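Local structure of argininosuccinate lyase (Chelativorans sp., 6RXA) at residues 275-280 against 285-290; 7-12 against 16-21; 258-263 against 290-295; 23-28 against 339-344. The protein cleaves C-N bonds as an EDDS lyase of the aspartase/fumarase superfamily, and possibly splits argininosuccinate into fumarate and arginine. The protein carries 2 engineered substitutions. All coordinates share one frame; numbering follows the deposited sequence.

Contact 1: residues 275-280 against 285-290; sequences SFAGTS and QKKNPM. Engineered in segment 285-290: Met-290 (natural residue Asp). With FMT (formic acid), chain C; FMT (formic acid), chain B.
Gly-278 and Asn-288 form a single antiparallel hydrogen-bonded pair: Gly-278 N donates to Asn-288 O at 3.0 Å, and Asn-288 N to Gly-278 O at 2.8 Å. A side-chain bond follows beside the bridge, Thr-279 OG1 donating to Lys-286 O at 2.7 Å. With OG1 anti to the backbone N (chi1 -169°), the hydroxyl faces that carbonyl and meets it 20° off its plane. Apolar contact is limited: Ala-277 CB lies alongside the extended chain of Lys-287, 3.7 Å from its CG, while the ammonium of Lys-287 goes on to a salt bridge with Glu-271. The polar side chains gather round bound formate. Lys-286, bent at chi2, chi3 and chi4, passes its CG over Ser-280 CB and curls back so that NZ reaches Asn-288 OD1 at 2.8 Å and O1 of one formate also at 2.8 Å; its NZ is further bonded to Thr-158 OG1 of the second subunit. Asn-288 ND2 grips the same formate O1 at 2.9 Å. Ser-280 OG meets O1 of the other formate at 2.6 Å. Shortening Lys-286 to an alanine would remove NZ, and is likely to leave Asn-288 OD1 and Thr-158 of the second subunit without this partner and the anion without the lysine's charge. The segments hold the two ends of the flexible loop carrying the superfamily's GSSxMPxKxN signature, with threonine for its glycine here; Ser-280, Lys-286 and Asn-288 bind succinate in this protein. Because OD1 accepts from lysine, ND2 is turned to the anion, so the chemistry is that of a pocket lined with donors for a carboxylate.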
loop_
_atom_site.group_PDB
_atom_site.type_symbol
_atom_site.label_atom_id
_atom_site.label_comp_id
_atom_site.label_asym_id
_atom_site.label_seq_id
_atom_site.Cartn_x
_atom_site.Cartn_y
_atom_site.Cartn_z
ATOM N N SER A 275 -0.540 27.620 21.712
ATOM C CA SER A 275 -1.843 27.217 21.198
ATOM C C SER A 275 -1.772 26.038 20.244
ATOM O O SER A 275 -2.822 25.528 19.836
ATOM C CB SER A 275 -2.520 28.406 20.507
ATOM O OG SER A 275 -1.847 28.803 19.322
ATOM N N PHE A 276 -0.570 25.591 19.880
ATOM C CA PHE A 276 -0.385 24.434 19.012
ATOM C C PHE A 276 0.344 23.295 19.712
ATOM O O PHE A 276 0.737 22.324 19.051
ATOM C CB PHE A 276 0.317 24.846 17.712
ATOM C CG PHE A 276 -0.591 25.558 16.769
ATOM C CD1 PHE A 276 -1.474 24.841 15.980
ATOM C CD2 PHE A 276 -0.628 26.937 16.717
ATOM C CE1 PHE A 276 -2.353 25.490 15.140
ATOM C CE2 PHE A 276 -1.507 27.584 15.872
ATOM C CZ PHE A 276 -2.368 26.861 15.088
ATOM N N ALA A 277 0.477 23.357 21.031
ATOM C CA ALA A 277 1.130 22.316 21.799
ATOM C C ALA A 277 0.212 21.851 22.915
ATOM O O ALA A 277 -0.675 22.583 23.366
ATOM C CB ALA A 277 2.427 22.836 22.425
ATOM N N GLY A 278 0.448 20.621 23.360
ATOM C CA GLY A 278 -0.230 20.090 24.527
ATOM C C GLY A 278 0.750 19.724 25.619
ATOM O O GLY A 278 1.910 20.132 25.575
ATOM N N THR A 279 0.306 18.967 26.615
ATOM C CA THR A 279 1.211 18.506 27.660
ATOM C C THR A 279 0.847 17.066 28.000
ATOM O O THR A 279 0.056 16.429 27.302
ATOM C CB THR A 279 1.194 19.455 28.864
ATOM O OG1 THR A 279 2.264 19.118 29.754
ATOM C CG2 THR A 279 -0.141 19.383 29.605
ATOM N N SER A 280 1.427 16.564 29.090
ATOM C CA SER A 280 1.223 15.199 29.552
ATOM C C SER A 280 0.414 15.175 30.835
ATOM O O SER A 280 0.553 16.053 31.687
ATOM C CB SER A 280 2.585 14.558 29.844
ATOM O OG SER A 280 2.478 13.387 30.628
ATOM N N GLN A 285 6.732 18.649 32.811
ATOM C CA GLN A 285 7.629 19.415 31.964
ATOM C C GLN A 285 7.229 19.410 30.492
ATOM O O GLN A 285 7.782 20.205 29.724
ATOM C CB GLN A 285 9.083 18.917 32.099
ATOM C CG GLN A 285 9.480 17.718 31.242
ATOM C CD GLN A 285 9.052 16.384 31.795
ATOM O OE1 GLN A 285 8.403 16.293 32.831
ATOM N NE2 GLN A 285 9.404 15.315 31.072
ATOM N N LYS A 286 6.298 18.553 30.066
ATOM C CA LYS A 286 6.111 18.352 28.637
ATOM C C LYS A 286 5.437 19.546 27.960
ATOM O O LYS A 286 4.392 20.036 28.401
ATOM C CB LYS A 286 5.297 17.095 28.343
ATOM C CG LYS A 286 6.033 15.782 28.488
ATOM C CD LYS A 286 7.264 15.734 27.598
ATOM C CE LYS A 286 7.541 14.326 27.095
ATOM N NZ LYS A 286 6.570 13.936 26.061
ATOM N N LYS A 287 6.024 19.985 26.855
ATOM C CA LYS A 287 5.350 20.837 25.880
ATOM C C LYS A 287 5.346 20.001 24.606
ATOM O O LYS A 287 6.346 19.963 23.881
ATOM C CB LYS A 287 6.060 22.169 25.713
ATOM C CG LYS A 287 5.340 23.068 24.722
ATOM C CD LYS A 287 5.886 24.475 24.703
ATOM C CE LYS A 287 5.274 25.256 23.553
ATOM N NZ LYS A 287 5.406 26.748 23.727
ATOM N N ASN A 288 4.242 19.308 24.345
ATOM C CA ASN A 288 4.231 18.232 23.357
ATOM C C ASN A 288 3.754 18.737 21.997
ATOM O O ASN A 288 2.773 19.483 21.915
ATOM C CB ASN A 288 3.304 17.114 23.799
ATOM C CG ASN A 288 3.918 16.232 24.850
ATOM O OD1 ASN A 288 5.130 16.025 24.875
ATOM N ND2 ASN A 288 3.078 15.682 25.705
ATOM N N PRO A 289 4.417 18.285 20.925
ATOM C CA PRO A 289 4.061 18.724 19.560
ATOM C C PRO A 289 2.884 17.938 18.991
ATOM O O PRO A 289 2.965 17.294 17.943
ATOM C CB PRO A 289 5.367 18.484 18.794
ATOM C CG PRO A 289 5.955 17.259 19.479
ATOM C CD PRO A 289 5.631 17.444 20.941
ATOM N N MET A 290 1.761 17.995 19.702
ATOM C CA MET A 290 0.598 17.202 19.335
ATOM C C MET A 290 0.017 17.632 17.995
ATOM O O MET A 290 -0.486 16.786 17.243
ATOM C CB MET A 290 -0.432 17.327 20.454
ATOM C CG MET A 290 -1.618 16.430 20.299
ATOM S SD MET A 290 -1.204 14.677 20.275
ATOM C CE MET A 290 -2.553 14.023 21.271
HETATM C C FMT C . 3.485 12.156 26.868
HETATM O O1 FMT C . 4.072 13.239 27.017
HETATM O O2 FMT C . 4.067 11.111 26.528
HETATM C C FMT B . 0.675 11.256 28.893
HETATM O O1 FMT B . 1.589 11.162 29.700
HETATM O O2 FMT B . 0.219 12.353 28.590
#

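Contact 2: residues 7-12 against 16-21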
loop_
_atom_site.group_PDB
_atom_site.type_symbol
_atom_site.label_atom_id
_atom_site.label_comp_id
_atom_site.label_asym_id
_atom_site.label_seq_id
_atom_site.Cartn_x
_atom_site.Cartn_y
_atom_site.Cartn_z
ATOM N N ASP A 7 -11.520 23.345 28.867
ATOM C CA ASP A 7 -10.817 22.291 28.140
ATOM C C ASP A 7 -9.843 21.639 29.107
ATOM O O ASP A 7 -8.855 22.257 29.508
ATOM C CB ASP A 7 -10.093 22.907 26.948
ATOM C CG ASP A 7 -9.303 21.890 26.132
ATOM O OD1 ASP A 7 -9.109 20.741 26.588
ATOM O OD2 ASP A 7 -8.864 22.261 25.017
ATOM N N ALA A 8 -10.135 20.401 29.504
ATOM C CA ALA A 8 -9.360 19.742 30.545
ATOM C C ALA A 8 -7.947 19.390 30.111
ATOM O O ALA A 8 -7.133 19.037 30.973
ATOM C CB ALA A 8 -10.074 18.461 30.996
ATOM N N THR A 9 -7.636 19.471 28.817
ATOM C CA THR A 9 -6.275 19.225 28.361
ATOM C C THR A 9 -5.376 20.446 28.524
ATOM O O THR A 9 -4.156 20.312 28.380
ATOM C CB THR A 9 -6.228 18.769 26.896
ATOM O OG1 THR A 9 -6.538 19.870 26.026
ATOM C CG2 THR A 9 -7.158 17.607 26.635
ATOM N N ARG A 10 -5.940 21.625 28.827
ATOM C CA ARG A 10 -5.160 22.859 28.944
ATOM C C ARG A 10 -4.751 23.064 30.406
ATOM O O ARG A 10 -5.310 23.863 31.156
ATOM C CB ARG A 10 -5.942 24.044 28.396
ATOM C CG ARG A 10 -6.473 23.835 26.993
ATOM C CD ARG A 10 -5.411 23.392 26.006
ATOM N NE ARG A 10 -4.388 24.403 25.785
ATOM C CZ ARG A 10 -3.347 24.250 24.976
ATOM N NH1 ARG A 10 -3.175 23.111 24.317
ATOM N NH2 ARG A 10 -2.464 25.228 24.841
ATOM N N ILE A 11 -3.766 22.264 30.801
ATOM C CA ILE A 11 -3.209 22.277 32.143
ATOM C C ILE A 11 -1.706 22.473 32.019
ATOM O O ILE A 11 -1.113 22.214 30.972
ATOM C CB ILE A 11 -3.502 20.964 32.895
ATOM C CG1 ILE A 11 -2.895 19.764 32.162
ATOM C CG2 ILE A 11 -5.001 20.781 33.058
ATOM C CD1 ILE A 11 -3.104 18.418 32.877
ATOM N N GLY A 12 -1.089 22.924 33.111
ATOM C CA GLY A 12 0.361 23.055 33.149
ATOM C C GLY A 12 0.892 23.902 32.010
ATOM O O GLY A 12 0.416 25.018 31.765
ATOM N N GLY A 16 -3.505 28.652 27.887
ATOM C CA GLY A 16 -4.512 29.163 26.989
ATOM C C GLY A 16 -5.324 28.045 26.360
ATOM O O GLY A 16 -5.314 26.891 26.792
ATOM N N ALA A 17 -6.076 28.432 25.338
ATOM C CA ALA A 17 -6.916 27.501 24.610
ATOM C C ALA A 17 -6.141 26.892 23.448
ATOM O O ALA A 17 -5.168 27.465 22.953
ATOM C CB ALA A 17 -8.133 28.218 24.029
ATOM N N LYS A 18 -6.600 25.736 22.984
ATOM C CA LYS A 18 -6.109 25.251 21.700
ATOM C C LYS A 18 -6.434 26.280 20.622
ATOM O O LYS A 18 -7.517 26.869 20.609
ATOM C CB LYS A 18 -6.799 23.947 21.304
ATOM C CG LYS A 18 -6.590 22.748 22.212
ATOM C CD LYS A 18 -6.938 21.462 21.436
ATOM C CE LYS A 18 -7.212 20.269 22.322
ATOM N NZ LYS A 18 -8.570 20.390 22.951
ATOM N N ALA A 19 -5.504 26.482 19.699
ATOM C CA ALA A 19 -5.842 27.207 18.495
ATOM C C ALA A 19 -7.006 26.502 17.805
ATOM O O ALA A 19 -7.109 25.274 17.848
ATOM C CB ALA A 19 -4.650 27.213 17.538
ATOM N N PRO A 20 -7.868 27.246 17.113
ATOM C CA PRO A 20 -8.977 26.578 16.412
ATOM C C PRO A 20 -8.492 25.549 15.410
ATOM O O PRO A 20 -9.095 24.479 15.280
ATOM C CB PRO A 20 -9.721 27.730 15.729
ATOM C CG PRO A 20 -9.300 28.958 16.469
ATOM C CD PRO A 20 -7.920 28.714 16.987
ATOM N N GLU A 21 -7.389 25.838 14.706
ATOM C CA GLU A 21 -6.876 24.893 13.726
ATOM C C GLU A 21 -6.379 23.614 14.391
ATOM O O GLU A 21 -6.486 22.519 13.815
ATOM C CB GLU A 21 -5.743 25.542 12.933
ATOM C CG GLU A 21 -6.108 26.833 12.234
ATOM C CD GLU A 21 -5.766 28.068 13.043
ATOM O OE1 GLU A 21 -5.801 28.026 14.299
ATOM O OE2 GLU A 21 -5.463 29.101 12.415
HETATM O O HOH W 1 -9.104 24.742 24.066
#
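Asp-7 and Lys-18 meet in a salt bridge, OD2 to NZ at 2.8 Å, their side chains crossing at about a right angle. The ammonium comes to the syn side of OD2, 26° out of the carboxylate plane. Beside it Arg-10 NE donates to Gly-16 O at 2.8 Å: the acceptor sits at the guanidinium edge, near its plane, whereas the donor stands 41° above the carbonyl plane. The backbone N of Lys-18 lies over one guanidinium face, offset toward the rim. A water links the two sides as well, donating to Asp-7 OD2 at 2.7 Å and accepting from Lys-18 N at 2.9 Å. In the next shell Thr-9 fixes the carboxylate. Its OG1 at 2.8 Å and its backbone N at 3.0 Å both donate to Asp-7 OD1 from the same face, which leaves OD2 directed at the lysine. Bends at chi2 and chi3 curl Arg-10 back over Gly-16, and the guanidinium ends on carbonyls: NH1 on Ala-277 O, NH2 on Thr-15 O and Ala-274 O. Lys-18 NZ is shared with Gln-23 OE1 and makes a cation-pi contact with Tyr-26, a fumarate-binding residue. The arrangement is an Asx turn at Asp-7 within a type I beta turn from Asp-7 to Arg-10, folded against the N-terminal approach to helix 20-31 at the surface.

Contact 3: residues 258-263 against 290-295. Engineered in segment 290-295: Met-290 (natural residue Asp).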
loop_
_atom_site.group_PDB
_atom_site.type_symbol
_atom_site.label_atom_id
_atom_site.label_comp_id
_atom_site.label_asym_id
_atom_site.label_seq_id
_atom_site.Cartn_x
_atom_site.Cartn_y
_atom_site.Cartn_z
ATOM N N GLU A 258 10.255 18.195 10.324
ATOM C CA GLU A 258 11.345 19.162 10.406
ATOM C C GLU A 258 11.175 20.061 11.619
ATOM O O GLU A 258 12.114 20.267 12.396
ATOM C CB GLU A 258 11.367 20.026 9.143
ATOM C CG GLU A 258 12.652 20.830 8.990
ATOM C CD GLU A 258 13.657 20.149 8.081
ATOM O OE1 GLU A 258 13.273 19.815 6.936
ATOM O OE2 GLU A 258 14.833 19.962 8.512
ATOM N N ILE A 259 9.968 20.602 11.789
ATOM C CA ILE A 259 9.668 21.497 12.907
ATOM C C ILE A 259 9.743 20.738 14.228
ATOM O O ILE A 259 10.200 21.275 15.241
ATOM C CB ILE A 259 8.306 22.186 12.701
ATOM C CG1 ILE A 259 8.360 23.106 11.477
ATOM C CG2 ILE A 259 7.922 22.960 13.951
ATOM C CD1 ILE A 259 7.015 23.709 11.090
ATOM N N GLN A 260 9.290 19.491 14.244
ATOM C CA GLN A 260 9.399 18.687 15.455
ATOM C C GLN A 260 10.858 18.526 15.880
ATOM O O GLN A 260 11.168 18.586 17.073
ATOM C CB GLN A 260 8.730 17.334 15.253
ATOM C CG GLN A 260 8.461 16.616 16.559
ATOM C CD GLN A 260 7.678 15.336 16.392
ATOM O OE1 GLN A 260 7.512 14.824 15.276
ATOM N NE2 GLN A 260 7.222 14.778 17.510
ATOM N N LEU A 261 11.768 18.317 14.921
ATOM C CA LEU A 261 13.180 18.226 15.281
ATOM C C LEU A 261 13.719 19.581 15.737
ATOM O O LEU A 261 14.412 19.664 16.757
ATOM C CB LEU A 261 14.000 17.637 14.126
ATOM C CG LEU A 261 13.675 16.196 13.743
ATOM C CD1 LEU A 261 14.729 15.650 12.750
ATOM C CD2 LEU A 261 13.589 15.283 14.967
ATOM N N TRP A 262 13.395 20.659 15.018
ATOM C CA TRP A 262 13.832 21.988 15.437
ATOM C C TRP A 262 13.420 22.309 16.872
ATOM O O TRP A 262 14.138 23.020 17.593
ATOM C CB TRP A 262 13.201 23.063 14.554
ATOM C CG TRP A 262 13.679 23.185 13.152
ATOM C CD1 TRP A 262 14.787 22.622 12.578
ATOM C CD2 TRP A 262 13.042 23.952 12.136
ATOM N NE1 TRP A 262 14.870 23.004 11.249
ATOM C CE2 TRP A 262 13.807 23.823 10.961
ATOM C CE3 TRP A 262 11.897 24.762 12.115
ATOM C CZ2 TRP A 262 13.451 24.458 9.767
ATOM C CZ3 TRP A 262 11.541 25.378 10.931
ATOM C CH2 TRP A 262 12.315 25.220 9.772
ATOM N N SER A 263 12.264 21.806 17.298
ATOM C CA SER A 263 11.692 22.118 18.598
ATOM C C SER A 263 11.938 21.035 19.642
ATOM O O SER A 263 11.374 21.119 20.738
ATOM C CB SER A 263 10.204 22.454 18.473
ATOM O OG SER A 263 9.441 21.380 17.926
ATOM N N MET A 290 1.761 17.995 19.702
ATOM C CA MET A 290 0.598 17.202 19.335
ATOM C C MET A 290 0.017 17.632 17.995
ATOM O O MET A 290 -0.486 16.786 17.243
ATOM C CB MET A 290 -0.432 17.327 20.454
ATOM C CG MET A 290 -1.618 16.430 20.299
ATOM S SD MET A 290 -1.204 14.677 20.275
ATOM C CE MET A 290 -2.553 14.023 21.271
ATOM N N SER A 291 0.084 18.926 17.671
ATOM C CA SER A 291 -0.382 19.396 16.375
ATOM C C SER A 291 0.423 18.756 15.258
ATOM O O SER A 291 -0.133 18.334 14.235
ATOM C CB SER A 291 -0.269 20.918 16.304
ATOM O OG SER A 291 1.044 21.365 16.617
ATOM N N LEU A 292 1.743 18.678 15.441
ATOM C CA LEU A 292 2.606 18.093 14.419
ATOM C C LEU A 292 2.356 16.600 14.276
ATOM O O LEU A 292 2.262 16.086 13.153
ATOM C CB LEU A 292 4.065 18.362 14.791
ATOM C CG LEU A 292 4.484 19.814 15.040
ATOM C CD1 LEU A 292 5.972 19.913 15.398
ATOM C CD2 LEU A 292 4.123 20.700 13.859
ATOM N N GLU A 293 2.245 15.883 15.396
ATOM C CA GLU A 293 2.108 14.433 15.311
ATOM C C GLU A 293 0.760 14.030 14.737
ATOM O O GLU A 293 0.683 13.088 13.939
ATOM C CB GLU A 293 2.380 13.782 16.662
ATOM C CG GLU A 293 3.871 13.866 17.022
ATOM C CD GLU A 293 4.319 12.841 18.026
ATOM O OE1 GLU A 293 5.553 12.597 18.090
ATOM O OE2 GLU A 293 3.462 12.321 18.783
ATOM N N ARG A 294 -0.318 14.718 15.123
ATOM C CA ARG A 294 -1.612 14.386 14.532
ATOM C C ARG A 294 -1.688 14.804 13.067
ATOM O O ARG A 294 -2.436 14.200 12.293
ATOM C CB ARG A 294 -2.748 15.006 15.344
ATOM C CG ARG A 294 -2.977 14.279 16.659
ATOM C CD ARG A 294 -4.001 14.995 17.499
ATOM N NE ARG A 294 -4.406 14.212 18.664
ATOM C CZ ARG A 294 -5.384 13.309 18.659
ATOM N NH1 ARG A 294 -6.060 13.047 17.548
ATOM N NH2 ARG A 294 -5.681 12.662 19.776
ATOM N N SER A 295 -0.932 15.828 12.660
ATOM C CA SER A 295 -0.868 16.159 11.240
ATOM C C SER A 295 -0.163 15.054 10.457
ATOM O O SER A 295 -0.629 14.645 9.383
ATOM C CB SER A 295 -0.185 17.520 11.047
ATOM O OG SER A 295 -1.000 18.577 11.559
#
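Leu-292 packs into Gln-260 and Ile-259 where helix 236-262 ends and helix 290-301 begins. Its CD1 methyl does the apolar work, resting 3.5 Å from Gln-260 N and 3.8 Å from Gln-260 CB, so that it presses on the backbone of the facing helix as much as on a side chain. Ile-259 CG2 closes on the same methyl at 3.9 Å, the two side chains crossing at about a right angle. The polar contact lies beside this. Gln-260 runs out extended, its CG anti to the backbone N (chi1 -164°), and NE2 donates to Glu-293 OE1 at 2.8 Å. The acceptor lies in the amide plane, but the amide reaches the carboxylate on its anti side, 31° out of plane; the two flat groups are nearly perpendicular. Both groups are buried and both have further partners: Gln-260 NE2 also gives to Gln-159 O of the second subunit, and Glu-293 OE2 takes Ala-322 N of the third, so the pair ties the helices to two neighbouring chains. Just past the end of helix 236-262, Ser-263 OG returns to Ile-259 O; within helix 290-301, Ser-295 OG does the same to Ser-291 O, each at 2.8 Å. The segment axes run nearly antiparallel, 151° apart and 10.0 Å at closest approach, as neighbours in the long helical bundle that forms the core of aspartase/fumarase tetramers.

Contact 4: residues 23-28 against 339-344. With FMT (formic acid), chain D.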
loop_
_atom_site.group_PDB
_atom_site.type_symbol
_atom_site.label_atom_id
_atom_site.label_comp_id
_atom_site.label_asym_id
_atom_site.label_seq_id
_atom_site.Cartn_x
_atom_site.Cartn_y
_atom_site.Cartn_z
ATOM N N GLN A 23 -7.641 22.455 17.294
ATOM C CA GLN A 23 -8.854 21.762 17.697
ATOM C C GLN A 23 -9.475 20.989 16.536
ATOM O O GLN A 23 -10.076 19.934 16.758
ATOM C CB GLN A 23 -9.827 22.771 18.301
ATOM C CG GLN A 23 -11.128 22.157 18.820
ATOM C CD GLN A 23 -10.906 21.254 20.021
ATOM O OE1 GLN A 23 -10.214 21.619 20.971
ATOM N NE2 GLN A 23 -11.470 20.052 19.964
ATOM N N GLU A 24 -9.331 21.473 15.297
ATOM C CA GLU A 24 -9.900 20.762 14.152
ATOM C C GLU A 24 -9.400 19.321 14.075
ATOM O O GLU A 24 -10.139 18.418 13.663
ATOM C CB GLU A 24 -9.592 21.498 12.845
ATOM C CG GLU A 24 -10.195 22.895 12.721
ATOM C CD GLU A 24 -9.833 23.581 11.404
ATOM O OE1 GLU A 24 -9.819 22.881 10.369
ATOM O OE2 GLU A 24 -9.566 24.818 11.417
ATOM N N LEU A 25 -8.143 19.081 14.451
ATOM C CA LEU A 25 -7.592 17.734 14.415
ATOM C C LEU A 25 -8.301 16.781 15.367
ATOM O O LEU A 25 -8.262 15.564 15.149
ATOM C CB LEU A 25 -6.096 17.769 14.745
ATOM C CG LEU A 25 -5.194 18.321 13.645
ATOM C CD1 LEU A 25 -3.832 18.697 14.217
ATOM C CD2 LEU A 25 -5.049 17.342 12.477
ATOM N N TYR A 26 -8.921 17.300 16.416
ATOM C CA TYR A 26 -9.635 16.467 17.369
ATOM C C TYR A 26 -11.090 16.267 16.991
ATOM O O TYR A 26 -11.733 15.351 17.520
ATOM C CB TYR A 26 -9.568 17.107 18.758
ATOM C CG TYR A 26 -8.190 17.081 19.362
ATOM C CD1 TYR A 26 -7.254 18.041 19.034
ATOM C CD2 TYR A 26 -7.822 16.081 20.250
ATOM C CE1 TYR A 26 -5.980 18.009 19.560
ATOM C CE2 TYR A 26 -6.552 16.047 20.798
ATOM C CZ TYR A 26 -5.639 17.015 20.448
ATOM O OH TYR A 26 -4.370 16.996 20.977
ATOM N N ASP A 27 -11.618 17.103 16.101
ATOM C CA ASP A 27 -13.053 17.142 15.846
ATOM C C ASP A 27 -13.478 16.412 14.576
ATOM O O ASP A 27 -14.641 15.995 14.485
ATOM C CB ASP A 27 -13.536 18.599 15.730
ATOM C CG ASP A 27 -13.480 19.374 17.053
ATOM O OD1 ASP A 27 -13.270 18.760 18.112
ATOM O OD2 ASP A 27 -13.641 20.608 17.012
ATOM N N PHE A 28 -12.585 16.246 13.592
ATOM C CA PHE A 28 -13.049 15.820 12.272
ATOM C C PHE A 28 -13.589 14.391 12.276
ATOM O O PHE A 28 -14.507 14.080 11.505
ATOM C CB PHE A 28 -11.954 16.016 11.198
ATOM C CG PHE A 28 -10.801 15.044 11.294
ATOM C CD1 PHE A 28 -10.898 13.761 10.775
ATOM C CD2 PHE A 28 -9.606 15.440 11.879
ATOM C CE1 PHE A 28 -9.846 12.885 10.868
ATOM C CE2 PHE A 28 -8.549 14.565 11.977
ATOM C CZ PHE A 28 -8.665 13.297 11.470
ATOM N N THR A 339 -3.999 20.433 7.161
ATOM C CA THR A 339 -3.528 21.601 6.417
ATOM C C THR A 339 -3.761 22.882 7.198
ATOM O O THR A 339 -2.888 23.753 7.254
ATOM C CB THR A 339 -4.212 21.665 5.050
ATOM O OG1 THR A 339 -3.933 20.466 4.315
ATOM C CG2 THR A 339 -3.709 22.845 4.253
ATOM N N HIS A 340 -4.949 23.027 7.794
ATOM C CA HIS A 340 -5.230 24.181 8.634
ATOM C C HIS A 340 -4.305 24.228 9.839
ATOM O O HIS A 340 -3.759 25.283 10.177
ATOM C CB HIS A 340 -6.685 24.128 9.088
ATOM C CG HIS A 340 -7.666 24.462 8.014
ATOM N ND1 HIS A 340 -9.013 24.183 8.128
ATOM C CD2 HIS A 340 -7.511 25.074 6.816
ATOM C CE1 HIS A 340 -9.643 24.609 7.048
ATOM N NE2 HIS A 340 -8.753 25.155 6.236
ATOM N N ALA A 341 -4.087 23.083 10.491
ATOM C CA ALA A 341 -3.200 23.058 11.650
ATOM C C ALA A 341 -1.796 23.516 11.271
ATOM O O ALA A 341 -1.180 24.323 11.975
ATOM C CB ALA A 341 -3.166 21.650 12.253
ATOM N N MET A 342 -1.263 23.002 10.157
ATOM C CA MET A 342 0.099 23.363 9.765
ATOM C C MET A 342 0.181 24.809 9.278
ATOM O O MET A 342 1.220 25.460 9.450
ATOM C CB MET A 342 0.629 22.366 8.737
ATOM C CG MET A 342 0.909 20.987 9.324
ATOM S SD MET A 342 2.099 21.029 10.699
ATOM C CE MET A 342 3.524 21.732 9.858
ATOM N N THR A 343 -0.912 25.337 8.716
ATOM C CA THR A 343 -0.981 26.761 8.389
ATOM C C THR A 343 -0.777 27.596 9.644
ATOM O O THR A 343 0.037 28.528 9.662
ATOM C CB THR A 343 -2.339 27.074 7.744
ATOM O OG1 THR A 343 -2.486 26.324 6.526
ATOM C CG2 THR A 343 -2.504 28.574 7.431
ATOM N N GLY A 344 -1.484 27.243 10.726
ATOM C CA GLY A 344 -1.337 27.975 11.974
ATOM C C GLY A 344 0.004 27.744 12.651
ATOM O O GLY A 344 0.582 28.667 13.226
HETATM C C FMT D . -3.879 16.732 24.470
HETATM O O1 FMT D . -3.581 16.525 25.650
HETATM O O2 FMT D . -4.461 15.891 23.782
#
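Glu-24 points its CG away from its own carbonyl carbon (chi1 -63°) and extends beyond it, while His-340 sets its CG likewise anti to its carbonyl carbon; carboxylate and imidazole thus meet across helices 20-31 and 329-348. The motif is a His-carboxylate hydrogen bond. His-340 ND1 donates to Glu-24 OE1 at 2.7 Å, nearly straight at 167°, using the syn lone pair of the oxygen. OE1 lies at the ring edge, in the imidazole plane, although the carboxylate plane itself is turned 75° from the ring. With an alanine here in place of Glu-24 the carboxylate is gone, and His-340 ND1 is likely to lose its acceptor and the imidazole to turn more freely. At the next residue of each helix the contact becomes apolar, Leu-25 CD1 resting on Ala-341 CB at 3.6 Å. Leu-25 and Phe-28 also touch Ala-337, so the N-terminal helix lies on helix 329-348 over more than one turn, and Ala-341 packs on Ser-295 of helix 290-301. Tyr-26, which binds fumarate in this protein, leaves the same helix in another direction; its OH donates at 3.0 Å to O2 of a formate that Arg-112 NH1 of the third subunit also holds.

How the contacts relate
From the N terminus, contact 2 comes first and closes a short loop ahead of helix 20-31, in series with the other three. Contact 4 then spans the longest stretch, joining that helix to helix 329-348. Within its span contact 3 pairs the end of helix 236-262 with the start of helix 290-301, and within that again contact 1 folds the signature loop, sharing Met-290 with contact 3. Bonds pass between them: Ser-275 O to Ala-19 N joins contacts 1 and 2, and Phe-276 O to Ser-291 OG joins contacts 1 and 3. Leu-292 on Met-342 joins contacts 3 and 4. Together they bind the N-terminal segment and the substrate loop to the helical bundle.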